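Local coordinates for probable transcriptional repressor protein (Mycobacterium tuberculosis, PDB 4FX0) that probably acts as a DNA-binding transcriptional repressor of the MarR family, a redox-dependent regulator known as MosR, at residues Thr34-Leu39 and Gln106-Leu111; Leu39-Leu44 and Ala60-Glu65; Arg71-Met76 and Val82-Gly87. All coordinates share one frame; numbering follows the deposited sequence.

Contact 1 of 3, residues Thr34-Leu39 and Gln106-Leu111; sequences TQFSTL and QKAVPL
The ring of Phe36 meets helix 99-119 aslant, one side of it running past the methyl of Ala108. Its CD1 is 3.7 Å from Ala108 CB, and CE1 is only slightly farther from the same carbon, at 4.1 Å. Beyond the methyl, Phe36 CE1 comes to 4.3 Å from the backbone N of Val109, again obliquely to the ring plane. Another ring, that of Trp112, one turn on from Ala108, meets that of Phe36 with the planes at about 30°. Phe3 of the second subunit also packs on Phe36. The phenyl is carried outward because CG is swung opposite the backbone N (chi1 164°); with only a methyl at 108, Phe36 CA and Ala108 CA are 7.4 Å apart. Only 99 Å² is buried between the two segments, all of it by Phe36 and the two residues it meets. On helix 33-45, Gln35 O accepts two bonds: Leu39 N, and Thr38 OG1 at 2.8 Å, the latter in the carbonyl plane on a lone pair (C=O...O angle 126°). Leu26 of helix 7-26 touches both Phe36 and Ala108, while Thr38 and Leu39 pack on Met76 of helix 66-78; helix 33-45 thus lies between helix 99-119, kinked at Pro110, and helix 66-78, probably the recognition helix.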
# COMPACT_ATOMS: atom_id res chain seq x y z
N THR B 34 2.14 -8.73 5.06
CA THR B 34 3.52 -8.37 4.76
C THR B 34 4.47 -9.50 5.16
O THR B 34 5.39 -9.84 4.42
CB THR B 34 3.94 -7.07 5.47
OG1 THR B 34 3.92 -7.27 6.89
CG2 THR B 34 3.00 -5.94 5.10
N GLN B 35 4.25 -10.06 6.35
CA GLN B 35 5.06 -11.19 6.82
C GLN B 35 4.95 -12.36 5.86
O GLN B 35 5.95 -12.87 5.35
CB GLN B 35 4.64 -11.61 8.23
CG GLN B 35 5.04 -10.63 9.32
CD GLN B 35 4.37 -10.94 10.65
OE1 GLN B 35 3.69 -11.95 10.79
NE2 GLN B 35 4.56 -10.06 11.62
N PHE B 36 3.71 -12.80 5.61
CA PHE B 36 3.45 -13.84 4.63
C PHE B 36 4.20 -13.54 3.34
O PHE B 36 4.86 -14.42 2.78
CB PHE B 36 1.94 -13.94 4.36
CG PHE B 36 1.61 -14.71 3.11
CD1 PHE B 36 1.49 -16.09 3.13
CD2 PHE B 36 1.40 -14.04 1.91
CE1 PHE B 36 1.18 -16.79 1.98
CE2 PHE B 36 1.09 -14.74 0.76
CZ PHE B 36 0.98 -16.11 0.79
N SER B 37 4.09 -12.30 2.88
CA SER B 37 4.75 -11.88 1.64
C SER B 37 6.25 -12.15 1.69
O SER B 37 6.79 -12.83 0.82
CB SER B 37 4.49 -10.40 1.37
OG SER B 37 3.11 -10.13 1.24
N THR B 38 6.92 -11.61 2.70
CA THR B 38 8.37 -11.76 2.82
C THR B 38 8.75 -13.24 2.85
O THR B 38 9.71 -13.65 2.20
CB THR B 38 8.93 -11.05 4.07
OG1 THR B 38 8.48 -11.72 5.25
CG2 THR B 38 8.47 -9.60 4.11
N LEU B 39 8.00 -14.03 3.62
CA LEU B 39 8.24 -15.47 3.67
C LEU B 39 8.19 -16.05 2.27
O LEU B 39 9.15 -16.67 1.81
CB LEU B 39 7.20 -16.16 4.55
CG LEU B 39 7.33 -15.97 6.06
CD1 LEU B 39 6.29 -16.81 6.78
CD2 LEU B 39 8.73 -16.32 6.52
N GLN B 106 3.26 -22.74 4.64
CA GLN B 106 2.45 -23.84 4.11
C GLN B 106 1.01 -23.72 4.59
O GLN B 106 0.07 -23.92 3.82
CB GLN B 106 3.04 -25.18 4.54
CG GLN B 106 2.45 -26.39 3.83
CD GLN B 106 2.99 -27.70 4.36
OE1 GLN B 106 2.31 -28.40 5.11
NE2 GLN B 106 4.21 -28.05 3.98
N LYS B 107 0.85 -23.39 5.87
CA LYS B 107 -0.47 -23.25 6.47
C LYS B 107 -1.20 -22.00 5.97
O LYS B 107 -2.42 -22.00 5.82
CB LYS B 107 -0.36 -23.21 7.99
CG LYS B 107 -1.69 -23.08 8.72
CD LYS B 107 -1.52 -23.34 10.21
CE LYS B 107 -2.86 -23.37 10.92
NZ LYS B 107 -2.72 -23.78 12.34
N ALA B 108 -0.44 -20.95 5.70
CA ALA B 108 -1.01 -19.67 5.27
C ALA B 108 -1.48 -19.71 3.82
O ALA B 108 -2.48 -19.07 3.47
CB ALA B 108 0.00 -18.55 5.47
N VAL B 109 -0.76 -20.44 2.97
CA VAL B 109 -1.06 -20.49 1.54
C VAL B 109 -2.55 -20.67 1.23
O VAL B 109 -3.15 -19.84 0.56
CB VAL B 109 -0.23 -21.58 0.82
CG1 VAL B 109 -0.74 -21.77 -0.60
CG2 VAL B 109 1.24 -21.21 0.83
N PRO B 110 -3.15 -21.77 1.73
CA PRO B 110 -4.58 -21.99 1.44
C PRO B 110 -5.45 -20.83 1.91
O PRO B 110 -6.44 -20.51 1.26
CB PRO B 110 -4.90 -23.26 2.24
CG PRO B 110 -3.82 -23.37 3.26
CD PRO B 110 -2.60 -22.81 2.61
N LEU B 111 -5.09 -20.22 3.04
CA LEU B 111 -5.83 -19.08 3.56
C LEU B 111 -5.71 -17.88 2.62
O LEU B 111 -6.69 -17.21 2.34
CB LEU B 111 -5.33 -18.71 4.95
CG LEU B 111 -5.38 -19.81 6.01
CD1 LEU B 111 -4.85 -19.31 7.34
CD2 LEU B 111 -6.80 -20.34 6.16

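Contact 2 of 3, residues Leu39-Leu44 and Ala60-Glu65; sequences LAVISL and ARIGVE
Val41 sends its two methyls to neighbouring residues of helix 55-62, one to a buried isoleucine and one to an exposed arginine. On the close-packed side Val41 CG2 lies 3.7 Å from Ile62 CD1 and nearly as close to Ile62 CG1, at 3.8 Å. The Ile62 branch bends at chi2 (84°), and CD1 thereby reaches helix 33-45 although the CB points past it. Ser37 and Thr38 of that helix also touch Ile62, and Arg12 of the second subunit packs on it.

The outer side is of another kind. Val41 CG1 sits at the guanidinium edge of Arg61, near its plane, 3.4 Å from Arg61 NH2 and 3.5 Å from Arg61 NE. This is contact without a polar bond, on the exposed side, where the arginine chain bends at chi3 (77°) to lay its head group beside Val41; Arg61 also touches Ser45.

Just past Ile62 the helix ends in a Schellman motif: Gly63, with positive phi, is C-prime, and Gly63 N makes a weak bond to Ala60 O at 3.0 Å. Glu65 then takes the N-cap position of helix 66-78. Two helices joined by this tight turn and backed by helix 33-45 form the helix-turn-helix of a MarR-type winged-helix domain.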
# COMPACT_ATOMS: atom_id res chain seq x y z
N LEU B 39 8.00 -14.03 3.62
CA LEU B 39 8.24 -15.47 3.67
C LEU B 39 8.19 -16.05 2.27
O LEU B 39 9.15 -16.67 1.81
CB LEU B 39 7.20 -16.16 4.55
CG LEU B 39 7.33 -15.97 6.06
CD1 LEU B 39 6.29 -16.81 6.78
CD2 LEU B 39 8.73 -16.32 6.52
N ALA B 40 7.06 -15.86 1.60
CA ALA B 40 6.87 -16.35 0.24
C ALA B 40 8.07 -15.98 -0.63
O ALA B 40 8.61 -16.82 -1.34
CB ALA B 40 5.59 -15.78 -0.35
N VAL B 41 8.47 -14.71 -0.56
CA VAL B 41 9.62 -14.23 -1.31
C VAL B 41 10.87 -15.05 -1.01
O VAL B 41 11.58 -15.47 -1.92
CB VAL B 41 9.93 -12.75 -0.99
CG1 VAL B 41 11.29 -12.35 -1.54
CG2 VAL B 41 8.83 -11.85 -1.53
N ILE B 42 11.12 -15.28 0.28
CA ILE B 42 12.28 -16.04 0.72
C ILE B 42 12.21 -17.49 0.24
O ILE B 42 13.19 -18.03 -0.27
CB ILE B 42 12.43 -16.00 2.25
CG1 ILE B 42 12.66 -14.56 2.72
CG2 ILE B 42 13.58 -16.90 2.69
CD1 ILE B 42 12.74 -14.42 4.22
N SER B 43 11.05 -18.11 0.41
CA SER B 43 10.84 -19.48 -0.03
C SER B 43 11.06 -19.59 -1.54
O SER B 43 11.45 -20.64 -2.04
CB SER B 43 9.44 -19.96 0.34
OG SER B 43 8.45 -19.18 -0.30
N LEU B 44 10.79 -18.50 -2.24
CA LEU B 44 10.96 -18.46 -3.69
C LEU B 44 12.43 -18.35 -4.09
O LEU B 44 12.88 -19.02 -5.02
CB LEU B 44 10.21 -17.26 -4.28
CG LEU B 44 8.70 -17.36 -4.46
CD1 LEU B 44 8.14 -16.00 -4.83
CD2 LEU B 44 8.35 -18.39 -5.52
N ALA B 60 11.77 -3.45 -1.21
CA ALA B 60 11.22 -3.07 -2.50
C ALA B 60 10.42 -4.21 -3.13
O ALA B 60 9.34 -3.99 -3.67
CB ALA B 60 12.34 -2.62 -3.44
N ARG B 61 10.95 -5.42 -3.05
CA ARG B 61 10.29 -6.59 -3.63
C ARG B 61 8.91 -6.83 -3.02
O ARG B 61 7.97 -7.20 -3.73
CB ARG B 61 11.16 -7.84 -3.49
CG ARG B 61 11.83 -8.26 -4.80
CD ARG B 61 12.96 -9.26 -4.58
NE ARG B 61 12.47 -10.62 -4.32
CZ ARG B 61 12.07 -11.46 -5.27
NH1 ARG B 61 12.08 -11.08 -6.54
NH2 ARG B 61 11.66 -12.68 -4.95
N ILE B 62 8.78 -6.61 -1.71
CA ILE B 62 7.50 -6.79 -1.04
C ILE B 62 6.64 -5.52 -1.14
O ILE B 62 5.44 -5.55 -0.89
CB ILE B 62 7.68 -7.23 0.44
CG1 ILE B 62 8.21 -8.66 0.51
CG2 ILE B 62 6.37 -7.15 1.20
CD1 ILE B 62 9.71 -8.78 0.38
N GLY B 63 7.27 -4.42 -1.54
CA GLY B 63 6.57 -3.17 -1.73
C GLY B 63 6.38 -2.38 -0.45
O GLY B 63 5.38 -1.67 -0.29
N VAL B 64 7.34 -2.50 0.46
CA VAL B 64 7.28 -1.79 1.73
C VAL B 64 8.55 -0.96 1.94
O VAL B 64 9.46 -0.98 1.11
CB VAL B 64 7.12 -2.76 2.92
CG1 VAL B 64 5.88 -3.62 2.74
CG2 VAL B 64 8.36 -3.63 3.07
N GLU B 65 8.59 -0.22 3.05
CA GLU B 65 9.77 0.56 3.40
C GLU B 65 10.78 -0.28 4.18
O GLU B 65 10.40 -1.25 4.85
CB GLU B 65 9.38 1.79 4.22
CG GLU B 65 8.58 2.82 3.44
CD GLU B 65 8.25 4.05 4.27
OE1 GLU B 65 8.39 3.98 5.51
OE2 GLU B 65 7.86 5.08 3.68

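Contact 3 of 3, residues Arg71-Met76 and Val82-Gly87; sequences RNLEVM and VRVMAG
Val82, the first residue of strand 82-86, meets both Leu73 and Met76 of helix 66-78 through one methyl. From a CB directed at the helix, its two branches part. CG1 turns opposite its own carbonyl carbon (chi1 -63°) and leaves the helix for helix 33-45, where Leu39 and Ile42 pack on it. CG2 is the branch that works across this contact. Val82 CG2 lies 3.8 Å from Met76 C, the carbonyl carbon, and 3.9 Å from Met76 CB. It thus rests on the last turn of the segment, where Met76 CA and Val82 CA are 6.1 Å apart. The same Val82 CG2 also meets Leu73, 4.0 Å from the backbone Leu73 O and 4.2 Å from Leu73 CD1; the leucine and valine side chains cross at about a right angle.

Leu73 spans two strand residues. Its CB is not aimed at the strand, but with CG turned opposite the backbone N (chi1 -158°) the fork opens toward it: CD1 goes to Val82, while Leu73 CD2 lies 4.2 Å from Val84 CG2. Valines two positions apart thus offer the same strand face to the helix. The intervening Arg83 points away and pairs with Glu96 of strand 93-97 in a salt bridge.

Helix and strand axes approach to 8.5 Å with 115° between their directions, and 187 Å² is buried. Strands 82-86 and 93-97 form the beta-hairpin wing of the MarR winged helix, and helix 66-78 corresponds to the recognition helix of that fold. Because the side-chain atoms that meet are all aliphatic carbons, the helix and the base of the wing are joined by apolar burial, without directional polar bonds between the two segments.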
# COMPACT_ATOMS: atom_id res chain seq x y z
N ARG B 71 11.74 -4.06 10.79
CA ARG B 71 11.00 -4.26 12.03
C ARG B 71 10.22 -5.57 11.98
O ARG B 71 10.20 -6.33 12.95
CB ARG B 71 10.05 -3.09 12.30
CG ARG B 71 8.58 -3.49 12.39
CD ARG B 71 7.73 -2.38 12.98
NE ARG B 71 6.85 -1.76 11.98
CZ ARG B 71 7.08 -0.59 11.41
NH1 ARG B 71 8.16 0.11 11.72
NH2 ARG B 71 6.22 -0.10 10.52
N ASN B 72 9.59 -5.83 10.84
CA ASN B 72 8.84 -7.07 10.65
C ASN B 72 9.76 -8.28 10.61
O ASN B 72 9.48 -9.30 11.23
CB ASN B 72 8.00 -7.00 9.37
CG ASN B 72 6.63 -6.41 9.61
OD1 ASN B 72 5.95 -6.76 10.58
ND2 ASN B 72 6.21 -5.51 8.73
N LEU B 73 10.87 -8.15 9.89
CA LEU B 73 11.85 -9.22 9.82
C LEU B 73 12.32 -9.57 11.23
O LEU B 73 12.60 -10.73 11.52
CB LEU B 73 13.03 -8.81 8.95
CG LEU B 73 13.83 -9.98 8.39
CD1 LEU B 73 12.93 -10.89 7.57
CD2 LEU B 73 14.99 -9.47 7.55
N GLU B 74 12.42 -8.56 12.09
CA GLU B 74 12.83 -8.77 13.47
C GLU B 74 11.82 -9.61 14.23
O GLU B 74 12.17 -10.64 14.82
CB GLU B 74 13.05 -7.44 14.19
CG GLU B 74 14.49 -7.20 14.63
CD GLU B 74 15.08 -8.38 15.39
OE1 GLU B 74 15.99 -9.04 14.86
OE2 GLU B 74 14.64 -8.63 16.53
N VAL B 75 10.56 -9.17 14.23
CA VAL B 75 9.51 -9.91 14.92
C VAL B 75 9.40 -11.32 14.36
O VAL B 75 9.01 -12.25 15.06
CB VAL B 75 8.14 -9.19 14.83
CG1 VAL B 75 7.73 -8.98 13.39
CG2 VAL B 75 7.07 -9.99 15.58
N MET B 76 9.76 -11.48 13.09
CA MET B 76 9.70 -12.78 12.43
C MET B 76 10.83 -13.70 12.89
O MET B 76 10.59 -14.85 13.26
CB MET B 76 9.74 -12.62 10.91
CG MET B 76 8.57 -11.85 10.35
SD MET B 76 8.70 -11.62 8.57
CE MET B 76 8.30 -13.27 8.00
N VAL B 82 12.18 -17.09 10.60
CA VAL B 82 13.33 -16.85 9.74
C VAL B 82 14.61 -16.80 10.56
O VAL B 82 14.59 -16.43 11.73
CB VAL B 82 13.18 -15.54 8.94
CG1 VAL B 82 11.98 -15.62 8.01
CG2 VAL B 82 13.04 -14.36 9.89
N ARG B 83 15.72 -17.16 9.93
CA ARG B 83 17.02 -17.11 10.58
C ARG B 83 17.90 -16.12 9.83
O ARG B 83 18.20 -16.32 8.65
CB ARG B 83 17.65 -18.51 10.60
CG ARG B 83 18.81 -18.67 11.56
CD ARG B 83 19.22 -20.13 11.70
NE ARG B 83 19.43 -20.77 10.41
CZ ARG B 83 18.55 -21.57 9.82
NH1 ARG B 83 17.40 -21.85 10.41
NH2 ARG B 83 18.83 -22.11 8.64
N VAL B 84 18.29 -15.05 10.51
CA VAL B 84 19.03 -13.97 9.86
C VAL B 84 20.42 -13.76 10.44
O VAL B 84 20.58 -13.31 11.58
CB VAL B 84 18.26 -12.64 9.92
CG1 VAL B 84 19.09 -11.52 9.32
CG2 VAL B 84 16.92 -12.77 9.21
N MET B 85 21.43 -14.09 9.64
CA MET B 85 22.82 -13.86 10.00
C MET B 85 23.42 -12.89 9.00
O MET B 85 22.75 -12.45 8.07
CB MET B 85 23.59 -15.18 9.98
CG MET B 85 22.97 -16.25 10.87
SD MET B 85 23.20 -15.87 12.61
CE MET B 85 24.98 -15.80 12.68
N ALA B 86 24.69 -12.54 9.19
CA ALA B 86 25.37 -11.65 8.25
C ALA B 86 25.72 -12.40 6.97
O ALA B 86 25.80 -13.63 6.96
CB ALA B 86 26.62 -11.07 8.89
N GLY B 87 25.91 -11.66 5.89
CA GLY B 87 26.22 -12.25 4.60
C GLY B 87 27.69 -12.58 4.43
O GLY B 87 28.10 -13.13 3.41

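From the N terminus, helix 7-26 leads into helix 33-45, which opens contact 1 and, from Leu39 onward, contact 2. Contact 2 closes first, when helix 55-62 returns to helix 33-45. The chain turns into helix 66-78, and contact 3 closes a short loop as strand 82-86 folds back on it. Contact 1 closes last, on helix 99-119. Contacts 2 and 3 are in series, nested within the loop of contact 1, and none cross. Leu39 belongs to contacts 1 and 2 and reaches Met76 and Val82. Contact 2 joins helices 33-45 and 55-62, contact 3 helix 66-78 and the wing; contact 1 ties this unit to helix 99-119. Contacts 1 and 2 also touch the second subunit.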